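Local coordinates for alcohol oxidase (Myceliophthora thermophila, PDB 6F74), which binds FAD and probably works as an oxygen-dependent flavoprotein oxidase of the vanillyl-alcohol oxidase type, at residues F354-F359 and E463-N468; I318-E323 and A367-T372; D329-I334 and K450-I455. All blocks are in the same frame, centred on the assembly; numbering follows the deposited sequence.

Contact 1 (F354-F359 and E463-N468); sequences FWFRSF and EEVSSN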
loop_
_atom_site.group_PDB
_atom_site.type_symbol
_atom_site.label_atom_id
_atom_site.label_comp_id
_atom_site.label_asym_id
_atom_site.label_seq_id
_atom_site.Cartn_x
_atom_site.Cartn_y
_atom_site.Cartn_z
ATOM N N PHE A 354 -10.169 11.006 -8.867
ATOM C CA PHE A 354 -8.870 11.383 -9.403
ATOM C C PHE A 354 -9.016 12.745 -10.043
ATOM O O PHE A 354 -9.975 12.960 -10.753
ATOM C CB PHE A 354 -8.433 10.391 -10.503
ATOM C CG PHE A 354 -8.258 8.984 -10.021
ATOM C CD1 PHE A 354 -9.357 8.123 -9.923
ATOM C CD2 PHE A 354 -7.010 8.506 -9.651
ATOM C CE1 PHE A 354 -9.205 6.809 -9.466
ATOM C CE2 PHE A 354 -6.861 7.189 -9.202
ATOM C CZ PHE A 354 -7.961 6.338 -9.111
ATOM N N TRP A 355 -8.060 13.636 -9.844
ATOM C CA TRP A 355 -8.176 14.957 -10.431
ATOM C C TRP A 355 -6.832 15.643 -10.599
ATOM O O TRP A 355 -5.847 15.309 -9.911
ATOM C CB TRP A 355 -9.158 15.840 -9.632
ATOM C CG TRP A 355 -8.757 16.208 -8.194
ATOM C CD1 TRP A 355 -9.063 15.530 -7.074
ATOM C CD2 TRP A 355 -8.038 17.382 -7.767
ATOM N NE1 TRP A 355 -8.551 16.169 -5.958
ATOM C CE2 TRP A 355 -7.931 17.320 -6.361
ATOM C CE3 TRP A 355 -7.468 18.468 -8.440
ATOM C CZ2 TRP A 355 -7.256 18.288 -5.619
ATOM C CZ3 TRP A 355 -6.798 19.439 -7.695
ATOM C CH2 TRP A 355 -6.700 19.344 -6.303
ATOM N N PHE A 356 -6.833 16.611 -11.502
ATOM C CA PHE A 356 -5.633 17.304 -11.937
ATOM C C PHE A 356 -6.005 18.734 -12.215
ATOM O O PHE A 356 -6.968 18.997 -12.954
ATOM C CB PHE A 356 -5.061 16.704 -13.244
ATOM C CG PHE A 356 -4.426 15.373 -13.065
ATOM C CD1 PHE A 356 -3.093 15.281 -12.695
ATOM C CD2 PHE A 356 -5.171 14.201 -13.252
ATOM C CE1 PHE A 356 -2.510 14.033 -12.488
ATOM C CE2 PHE A 356 -4.578 12.968 -13.047
ATOM C CZ PHE A 356 -3.250 12.879 -12.675
ATOM N N ARG A 357 -5.242 19.649 -11.660
ATOM C CA ARG A 357 -5.321 21.059 -12.062
ATOM C C ARG A 357 -4.814 21.264 -13.472
ATOM O O ARG A 357 -5.338 22.055 -14.227
ATOM C CB ARG A 357 -4.492 21.936 -11.142
ATOM C CG ARG A 357 -4.940 23.390 -11.295
ATOM C CD ARG A 357 -3.830 24.425 -11.352
ATOM N NE ARG A 357 -3.384 24.778 -10.025
ATOM C CZ ARG A 357 -3.837 25.795 -9.297
ATOM N NH1 ARG A 357 -4.748 26.648 -9.740
ATOM N NH2 ARG A 357 -3.308 25.936 -8.071
ATOM N N SER A 358 -3.764 20.541 -13.805
ATOM C CA SER A 358 -3.225 20.535 -15.173
ATOM C C SER A 358 -2.625 19.173 -15.406
ATOM O O SER A 358 -2.077 18.574 -14.474
ATOM C CB SER A 358 -2.125 21.597 -15.297
ATOM O OG SER A 358 -1.005 21.173 -14.542
ATOM N N PHE A 359 -2.711 18.713 -16.647
ATOM C CA PHE A 359 -2.281 17.354 -17.030
ATOM C C PHE A 359 -1.581 17.457 -18.368
ATOM O O PHE A 359 -1.941 18.306 -19.166
ATOM C CB PHE A 359 -3.526 16.468 -17.155
ATOM C CG PHE A 359 -3.235 15.011 -17.242
ATOM C CD1 PHE A 359 -2.702 14.335 -16.166
ATOM C CD2 PHE A 359 -3.518 14.295 -18.405
ATOM C CE1 PHE A 359 -2.438 12.971 -16.245
ATOM C CE2 PHE A 359 -3.298 12.918 -18.466
ATOM C CZ PHE A 359 -2.750 12.261 -17.384
ATOM N N GLU A 463 2.644 24.206 -13.642
ATOM C CA GLU A 463 3.786 23.736 -14.412
ATOM C C GLU A 463 4.147 22.307 -14.016
ATOM O O GLU A 463 4.763 21.564 -14.809
ATOM C CB GLU A 463 5.027 24.612 -14.159
ATOM C CG GLU A 463 4.882 26.101 -13.702
ATOM C CD GLU A 463 5.730 26.377 -12.436
ATOM O OE1 GLU A 463 6.892 25.856 -12.336
ATOM O OE2 GLU A 463 5.252 27.130 -11.534
ATOM N N GLU A 464 3.809 21.931 -12.776
ATOM C CA GLU A 464 4.203 20.647 -12.240
ATOM C C GLU A 464 2.951 19.773 -12.101
ATOM O O GLU A 464 1.905 20.237 -11.538
ATOM C CB GLU A 464 4.876 20.835 -10.872
ATOM C CG GLU A 464 6.019 21.842 -10.856
ATOM C CD GLU A 464 6.727 21.858 -9.465
ATOM O OE1 GLU A 464 6.153 21.336 -8.469
ATOM O OE2 GLU A 464 7.846 22.430 -9.314
ATOM N N VAL A 465 3.046 18.535 -12.607
ATOM C CA VAL A 465 1.955 17.585 -12.475
ATOM C C VAL A 465 1.878 17.107 -11.040
ATOM O O VAL A 465 2.863 16.611 -10.490
ATOM C CB VAL A 465 2.094 16.357 -13.387
ATOM C CG1 VAL A 465 0.822 15.491 -13.277
ATOM C CG2 VAL A 465 2.283 16.821 -14.831
ATOM N N SER A 466 0.696 17.269 -10.451
ATOM C CA SER A 466 0.400 16.822 -9.125
ATOM C C SER A 466 -0.760 15.821 -9.249
ATOM O O SER A 466 -1.841 16.145 -9.778
ATOM C CB SER A 466 0.059 18.013 -8.223
ATOM O OG SER A 466 1.212 18.825 -7.995
ATOM N N SER A 467 -0.528 14.607 -8.764
ATOM C CA SER A 467 -1.601 13.632 -8.643
ATOM C C SER A 467 -2.364 13.912 -7.343
ATOM O O SER A 467 -1.746 14.032 -6.261
ATOM C CB SER A 467 -1.025 12.246 -8.546
ATOM O OG SER A 467 -0.231 12.202 -7.351
ATOM N N ASN A 468 -3.676 14.045 -7.464
ATOM C CA ASN A 468 -4.540 14.117 -6.304
ATOM C C ASN A 468 -5.577 13.000 -6.402
ATOM O O ASN A 468 -6.134 12.748 -7.482
ATOM C CB ASN A 468 -5.171 15.484 -6.231
ATOM C CG ASN A 468 -4.187 16.521 -5.738
ATOM O OD1 ASN A 468 -3.857 16.523 -4.539
ATOM N ND2 ASN A 468 -3.687 17.387 -6.651
HETATM O O HOH W 1 -4.805 12.816 -9.986
HETATM O O HOH W 2 -3.262 19.329 -10.026
HETATM O O HOH W 3 -1.132 19.029 -11.966
#
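Trp355 and Asn468 form an antiparallel hydrogen-bonded pair where strand 349-356 meets strand 467-472, in the interior of a seven-stranded sheet, and beyond them the two segments are joined largely through water. It is a worked example of how a strand pair comes apart at its end. Trp355 N donates to Asn468 O over 3.2 Å, tilted 27° from the carbonyl plane. The same oxygen receives a proton from water 1 at 2.8 Å, and this water also donates to Trp355 O, so it ties the two carbonyls together. Further along, water 2 accepts from Arg357 N and can reach Ser466 O in a weak bond; water 3 accepts from Ser466 N at 3.0 Å and may donate to Ser358 O and Glu464 O.

The side chains tighten the pair. Trp355 CG stands between its backbone N and carbonyl carbon, chi1 65°, which brings the indole over Asn468. Asn468 CB lies over the face of the five-membered ring, 3.6 Å from its centroid, a CH-pi contact. The amide continues over the six-membered ring, its plane 11° from that of the indole, with ND2 3.6 Å from Trp355 CH2. Bonds from OD1 to Ser502 and from ND2 to Val458 O fix its rotation. On the other side of the sheet, Phe356 CE1 reaches Val465 CG1 at 3.7 Å. Water 1 lies above one face of the Phe356 ring, toward its rim, and Phe359 CD1 over the centre of the opposite face.

Phe354, at the inner end of the contact, has its side chain about 9 Å from FAD. A broad antiparallel sheet beside the flavin is consistent with the substrate-binding domain of VAO-type oxidases.

Contact 2 (I318-E323 and A367-T372); sequences IAPRNE and AHSGYT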
loop_
_atom_site.group_PDB
_atom_site.type_symbol
_atom_site.label_atom_id
_atom_site.label_comp_id
_atom_site.label_asym_id
_atom_site.label_seq_id
_atom_site.Cartn_x
_atom_site.Cartn_y
_atom_site.Cartn_z
ATOM N N ILE A 318 -15.788 15.741 -14.739
ATOM C CA ILE A 318 -15.949 17.189 -14.656
ATOM C C ILE A 318 -14.762 17.821 -15.359
ATOM O O ILE A 318 -13.619 17.507 -15.020
ATOM C CB ILE A 318 -15.918 17.699 -13.192
ATOM C CG1 ILE A 318 -16.888 16.918 -12.311
ATOM C CG2 ILE A 318 -16.175 19.192 -13.156
ATOM C CD1 ILE A 318 -16.805 17.223 -10.842
ATOM N N ALA A 319 -15.036 18.736 -16.276
ATOM C CA ALA A 319 -13.993 19.474 -16.951
ATOM C C ALA A 319 -14.377 20.924 -17.114
ATOM O O ALA A 319 -15.570 21.213 -17.218
ATOM C CB ALA A 319 -13.754 18.887 -18.337
ATOM N N PRO A 320 -13.372 21.831 -17.189
ATOM C CA PRO A 320 -13.618 23.231 -17.455
ATOM C C PRO A 320 -14.202 23.461 -18.816
ATOM O O PRO A 320 -13.811 22.799 -19.758
ATOM C CB PRO A 320 -12.223 23.876 -17.402
ATOM C CG PRO A 320 -11.252 22.803 -17.520
ATOM C CD PRO A 320 -11.943 21.572 -16.960
ATOM N N ARG A 321 -15.162 24.360 -18.911
ATOM C CA ARG A 321 -15.529 24.921 -20.207
ATOM C C ARG A 321 -14.435 25.837 -20.666
ATOM O O ARG A 321 -14.204 25.951 -21.843
ATOM C CB ARG A 321 -16.845 25.710 -20.138
ATOM C CG ARG A 321 -18.041 24.827 -19.878
ATOM C CD ARG A 321 -19.339 25.547 -20.206
ATOM N NE ARG A 321 -20.415 24.719 -19.674
ATOM C CZ ARG A 321 -21.064 23.751 -20.328
ATOM N NH1 ARG A 321 -20.793 23.471 -21.611
ATOM N NH2 ARG A 321 -22.013 23.060 -19.700
ATOM N N ASN A 322 -13.805 26.547 -19.727
ATOM C CA ASN A 322 -12.818 27.612 -19.980
ATOM C C ASN A 322 -11.539 27.232 -19.243
ATOM O O ASN A 322 -11.376 27.469 -18.049
ATOM C CB ASN A 322 -13.466 28.879 -19.451
ATOM C CG ASN A 322 -12.595 30.138 -19.506
ATOM O OD1 ASN A 322 -12.054 30.500 -20.548
ATOM N ND2 ASN A 322 -12.569 30.878 -18.387
ATOM N N GLU A 323 -10.645 26.572 -19.952
ATOM C CA GLU A 323 -9.474 26.032 -19.335
ATOM C C GLU A 323 -8.430 27.169 -19.191
ATOM O O GLU A 323 -8.183 27.901 -20.135
ATOM C CB GLU A 323 -8.889 24.854 -20.101
ATOM C CG GLU A 323 -8.142 23.973 -19.157
ATOM C CD GLU A 323 -7.592 22.688 -19.752
ATOM O OE1 GLU A 323 -7.768 22.380 -20.954
ATOM O OE2 GLU A 323 -6.951 22.019 -18.961
ATOM N N ALA A 367 -10.423 18.484 -22.488
ATOM C CA ALA A 367 -9.723 19.385 -21.573
ATOM C C ALA A 367 -8.500 18.698 -20.983
ATOM O O ALA A 367 -8.544 17.513 -20.625
ATOM C CB ALA A 367 -10.664 19.816 -20.459
ATOM N N HIS A 368 -7.407 19.456 -20.872
ATOM C CA HIS A 368 -6.161 18.951 -20.259
ATOM C C HIS A 368 -6.182 19.149 -18.732
ATOM O O HIS A 368 -5.180 19.565 -18.117
ATOM C CB HIS A 368 -4.925 19.652 -20.874
ATOM C CG HIS A 368 -4.704 19.363 -22.331
ATOM N ND1 HIS A 368 -5.736 19.144 -23.220
ATOM C CD2 HIS A 368 -3.565 19.260 -23.058
ATOM C CE1 HIS A 368 -5.247 18.912 -24.427
ATOM N NE2 HIS A 368 -3.932 18.932 -24.348
ATOM N N SER A 369 -7.320 18.837 -18.120
ATOM C CA SER A 369 -7.501 18.943 -16.667
ATOM C C SER A 369 -8.890 18.383 -16.321
ATOM O O SER A 369 -9.696 18.080 -17.209
ATOM C CB SER A 369 -7.426 20.402 -16.191
ATOM O OG SER A 369 -8.489 21.136 -16.720
ATOM N N GLY A 370 -9.160 18.264 -15.035
ATOM C CA GLY A 370 -10.470 17.848 -14.581
ATOM C C GLY A 370 -10.462 16.891 -13.420
ATOM O O GLY A 370 -9.439 16.666 -12.781
ATOM N N TYR A 371 -11.647 16.347 -13.166
ATOM C CA TYR A 371 -11.894 15.433 -12.065
ATOM C C TYR A 371 -12.670 14.279 -12.641
ATOM O O TYR A 371 -13.603 14.492 -13.414
ATOM C CB TYR A 371 -12.772 16.100 -10.979
ATOM C CG TYR A 371 -13.309 15.121 -9.948
ATOM C CD1 TYR A 371 -14.427 14.295 -10.215
ATOM C CD2 TYR A 371 -12.685 14.986 -8.707
ATOM C CE1 TYR A 371 -14.879 13.370 -9.263
ATOM C CE2 TYR A 371 -13.134 14.074 -7.770
ATOM C CZ TYR A 371 -14.230 13.279 -8.041
ATOM O OH TYR A 371 -14.658 12.421 -7.057
ATOM N N THR A 372 -12.337 13.069 -12.211
ATOM C CA THR A 372 -13.097 11.904 -12.595
ATOM C C THR A 372 -13.207 10.965 -11.420
ATOM O O THR A 372 -12.331 10.943 -10.565
ATOM C CB THR A 372 -12.467 11.174 -13.820
ATOM O OG1 THR A 372 -13.426 10.268 -14.328
ATOM C CG2 THR A 372 -11.239 10.423 -13.480
#
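Glu323 reaches across to His368 and Ser369 just past the point where strands 311-320 and 370-378, antiparallel neighbours in the large sheet, give way to loops. The general principle is that a carboxylate can fasten strand ends once regular pairing stops. Beyond CB, CG is roughly anti to the backbone N (chi1 -153°), and from there the chain is extended. CG passes 3.8 Å from Ser369 OG, and CD comes 3.4 Å from His368 N. At the tip the two oxygens divide the work. OE1 accepts from His368 N at 2.9 Å, approached on its syn side and 24° out of the carboxylate plane. OE2 takes the hydroxyl proton of Ser369 OG, also at 2.9 Å, but from well above that plane. With an alanine here, His368 N and the Ser369 hydroxyl would probably both lose their carboxylate acceptor, and the 367-369 loop its tie to this turn.

Between this clasp and the paired strands, the methyl of Ala367 packs against Ala319 CB and Pro320 CD. Ile318 and Tyr371 then form a hydrogen-bonded pair, with Ile318 N donating to Tyr371 O at 2.8 Å and Tyr371 N donating back to Ile318 O. Their side chains share one face of the sheet, where helix 328-346 lies over them: Leu330 touches Ile318, while Ile334 and Leu337 touch Tyr371. The Tyr371 hydroxyl is hydrogen-bonded to His373 ND1.

At the backbone angles seen here, a CB on Gly370 would come 2.5 Å from Ile318 O, a clash. On the covered face, Ile318 CD1 approaches Tyr371 CD1 to 3.8 Å.

Contact 3 (D329-I334 and K450-I455); sequences DLLDAI and KVREAI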
loop_
_atom_site.group_PDB
_atom_site.type_symbol
_atom_site.label_atom_id
_atom_site.label_comp_id
_atom_site.label_asym_id
_atom_site.label_seq_id
_atom_site.Cartn_x
_atom_site.Cartn_y
_atom_site.Cartn_z
ATOM N N ASP A 329 -12.742 27.712 -11.541
ATOM C CA ASP A 329 -14.067 27.077 -11.464
ATOM C C ASP A 329 -14.025 25.565 -11.214
ATOM O O ASP A 329 -14.807 25.044 -10.437
ATOM C CB ASP A 329 -14.878 27.316 -12.749
ATOM C CG ASP A 329 -15.160 28.779 -13.016
ATOM O OD1 ASP A 329 -15.464 29.567 -12.105
ATOM O OD2 ASP A 329 -15.063 29.131 -14.188
ATOM N N LEU A 330 -13.103 24.881 -11.888
ATOM C CA LEU A 330 -12.868 23.454 -11.659
ATOM C C LEU A 330 -12.549 23.153 -10.216
ATOM O O LEU A 330 -13.073 22.204 -9.622
ATOM C CB LEU A 330 -11.721 22.920 -12.541
ATOM C CG LEU A 330 -11.362 21.441 -12.266
ATOM C CD1 LEU A 330 -12.572 20.542 -12.553
ATOM C CD2 LEU A 330 -10.157 21.003 -13.052
ATOM N N LEU A 331 -11.658 23.936 -9.659
ATOM C CA LEU A 331 -11.217 23.717 -8.278
ATOM C C LEU A 331 -12.288 24.128 -7.288
ATOM O O LEU A 331 -12.390 23.511 -6.242
ATOM C CB LEU A 331 -9.882 24.425 -7.998
ATOM C CG LEU A 331 -8.619 23.976 -8.754
ATOM C CD1 LEU A 331 -7.338 24.500 -8.125
ATOM C CD2 LEU A 331 -8.481 22.466 -8.890
ATOM N N ASP A 332 -13.108 25.135 -7.609
ATOM C CA ASP A 332 -14.268 25.478 -6.767
ATOM C C ASP A 332 -15.167 24.235 -6.623
ATOM O O ASP A 332 -15.574 23.878 -5.520
ATOM C CB ASP A 332 -15.101 26.640 -7.364
ATOM C CG ASP A 332 -14.377 28.015 -7.293
ATOM O OD1 ASP A 332 -13.251 28.115 -6.780
ATOM O OD2 ASP A 332 -14.957 29.009 -7.753
ATOM N N ALA A 333 -15.462 23.586 -7.752
ATOM C CA ALA A 333 -16.361 22.442 -7.794
ATOM C C ALA A 333 -15.760 21.234 -7.086
ATOM O O ALA A 333 -16.478 20.490 -6.457
ATOM C CB ALA A 333 -16.702 22.099 -9.234
ATOM N N ILE A 334 -14.442 21.060 -7.180
ATOM C CA ILE A 334 -13.734 19.973 -6.490
ATOM C C ILE A 334 -13.779 20.189 -4.973
ATOM O O ILE A 334 -13.991 19.237 -4.198
ATOM C CB ILE A 334 -12.289 19.820 -7.022
ATOM C CG1 ILE A 334 -12.376 19.258 -8.445
ATOM C CG2 ILE A 334 -11.469 18.887 -6.135
ATOM C CD1 ILE A 334 -11.073 19.158 -9.199
ATOM N N LYS A 450 -11.889 27.123 3.873
ATOM C CA LYS A 450 -10.762 26.291 4.325
ATOM C C LYS A 450 -10.468 25.124 3.385
ATOM O O LYS A 450 -9.306 24.765 3.154
ATOM C CB LYS A 450 -10.997 25.777 5.743
ATOM C CG LYS A 450 -10.950 26.867 6.776
ATOM C CD LYS A 450 -11.164 26.356 8.169
ATOM C CE LYS A 450 -11.291 27.533 9.121
ATOM N NZ LYS A 450 -11.505 27.031 10.489
ATOM N N VAL A 451 -11.534 24.550 2.850
ATOM C CA VAL A 451 -11.425 23.428 1.940
ATOM C C VAL A 451 -10.834 23.927 0.644
ATOM O O VAL A 451 -9.847 23.384 0.164
ATOM C CB VAL A 451 -12.799 22.773 1.710
ATOM C CG1 VAL A 451 -12.749 21.695 0.656
ATOM C CG2 VAL A 451 -13.315 22.198 3.018
ATOM N N ARG A 452 -11.435 24.968 0.088
ATOM C CA ARG A 452 -10.944 25.594 -1.142
ATOM C C ARG A 452 -9.457 25.967 -1.081
ATOM O O ARG A 452 -8.715 25.713 -2.051
ATOM C CB ARG A 452 -11.786 26.806 -1.505
ATOM C CG ARG A 452 -11.537 27.399 -2.889
ATOM C CD ARG A 452 -11.636 26.361 -4.010
ATOM N NE ARG A 452 -11.413 26.974 -5.319
ATOM C CZ ARG A 452 -10.226 27.306 -5.837
ATOM N NH1 ARG A 452 -9.081 27.096 -5.169
ATOM N NH2 ARG A 452 -10.193 27.856 -7.045
ATOM N N GLU A 453 -9.024 26.493 0.058
ATOM C CA GLU A 453 -7.616 26.801 0.282
ATOM C C GLU A 453 -6.712 25.533 0.280
ATOM O O GLU A 453 -5.597 25.530 -0.265
ATOM C CB GLU A 453 -7.466 27.543 1.624
ATOM C CG GLU A 453 -6.071 28.149 1.788
ATOM C CD GLU A 453 -5.559 28.295 3.197
ATOM O OE1 GLU A 453 -5.806 27.403 4.081
ATOM O OE2 GLU A 453 -4.903 29.360 3.337
ATOM N N ALA A 454 -7.189 24.453 0.889
ATOM C CA ALA A 454 -6.476 23.177 0.846
ATOM C C ALA A 454 -6.353 22.642 -0.589
ATOM O O ALA A 454 -5.265 22.259 -1.029
ATOM C CB ALA A 454 -7.175 22.151 1.722
ATOM N N ILE A 455 -7.474 22.632 -1.294
ATOM C CA ILE A 455 -7.521 22.263 -2.714
ATOM C C ILE A 455 -6.562 23.121 -3.550
ATOM O O ILE A 455 -5.841 22.572 -4.376
ATOM C CB ILE A 455 -8.960 22.344 -3.270
ATOM C CG1 ILE A 455 -9.883 21.294 -2.608
ATOM C CG2 ILE A 455 -9.005 22.200 -4.775
ATOM C CD1 ILE A 455 -9.439 19.843 -2.707
#
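Asp332 OD1 is gripped by two nitrogens of Arg452, across the crossing of helices 328-346 and 448-458. The shorter bond comes from NE, at 2.6 Å; it uses the anti lone pair of OD1, the one turned away from the other carboxylate oxygen. NH2 adds a weak second bond at 3.1 Å to the same OD1. Because one oxygen takes both donors, this salt bridge is not the parallel, two-oxygen pairing often met: the carboxylate and guanidinium planes stand 56° apart.

The arginine gets there by bending at its second torsion, chi2 53°, which carries the guanidinium across to the facing helix. There one of its faces rests on Leu331 CB, 3.5 Å above the plane and over its centre, while the acid meets it at the edge. Each group has a further oppositely charged partner. Arg452 NH1 has a second mate in Glu456 and NH2 also bonds Lys328 O, while Asp332 OD2 pairs with Lys328. Such a chain of alternating charges is likely to keep both groups ionised and restrict how either can turn.

Beneath the polar layer, Ile455 wedges against the other helix. Its CG2 lies 4.0 Å from Leu331 CB, and its CD1 meets Ile334 CG2 at 4.1 Å, these two side chains crossing at about a right angle. The axes of segments 329-334 and 450-455 come within 9.3 Å, with their directions 124° apart, a steep crossing bridged by long side chains.

Leu331, Ile334 and Ile455 all touch Trp355 of the sheet below. Charged groups toward the outside and aliphatic ones toward a sheet are the principle of a helix layer packed on strands, here consistent with the alpha/beta build of the substrate domain in VAO-type oxidases.

Contacts 1 and 2 have centres about 11 Å apart and belong to one antiparallel sheet, where strands 349-356 and 370-378 lie side by side and are probably hydrogen-bonded from Phe354 N to Thr372 O and from Phe356 N to Gly370 O. Contact 3 is about 14 Å from the centre of each and lies in the helix layer packed on that sheet. Along the chain the segments interleave: 318-323, 329-334, 354-359, 367-372, 450-455, 463-468, with every pair of contacts crossing. Each contact joins segments 44 to 116 residues apart, so the sheet and its helix layer are tied together, on one side of the chain's centre, by interleaved parts of the sequence.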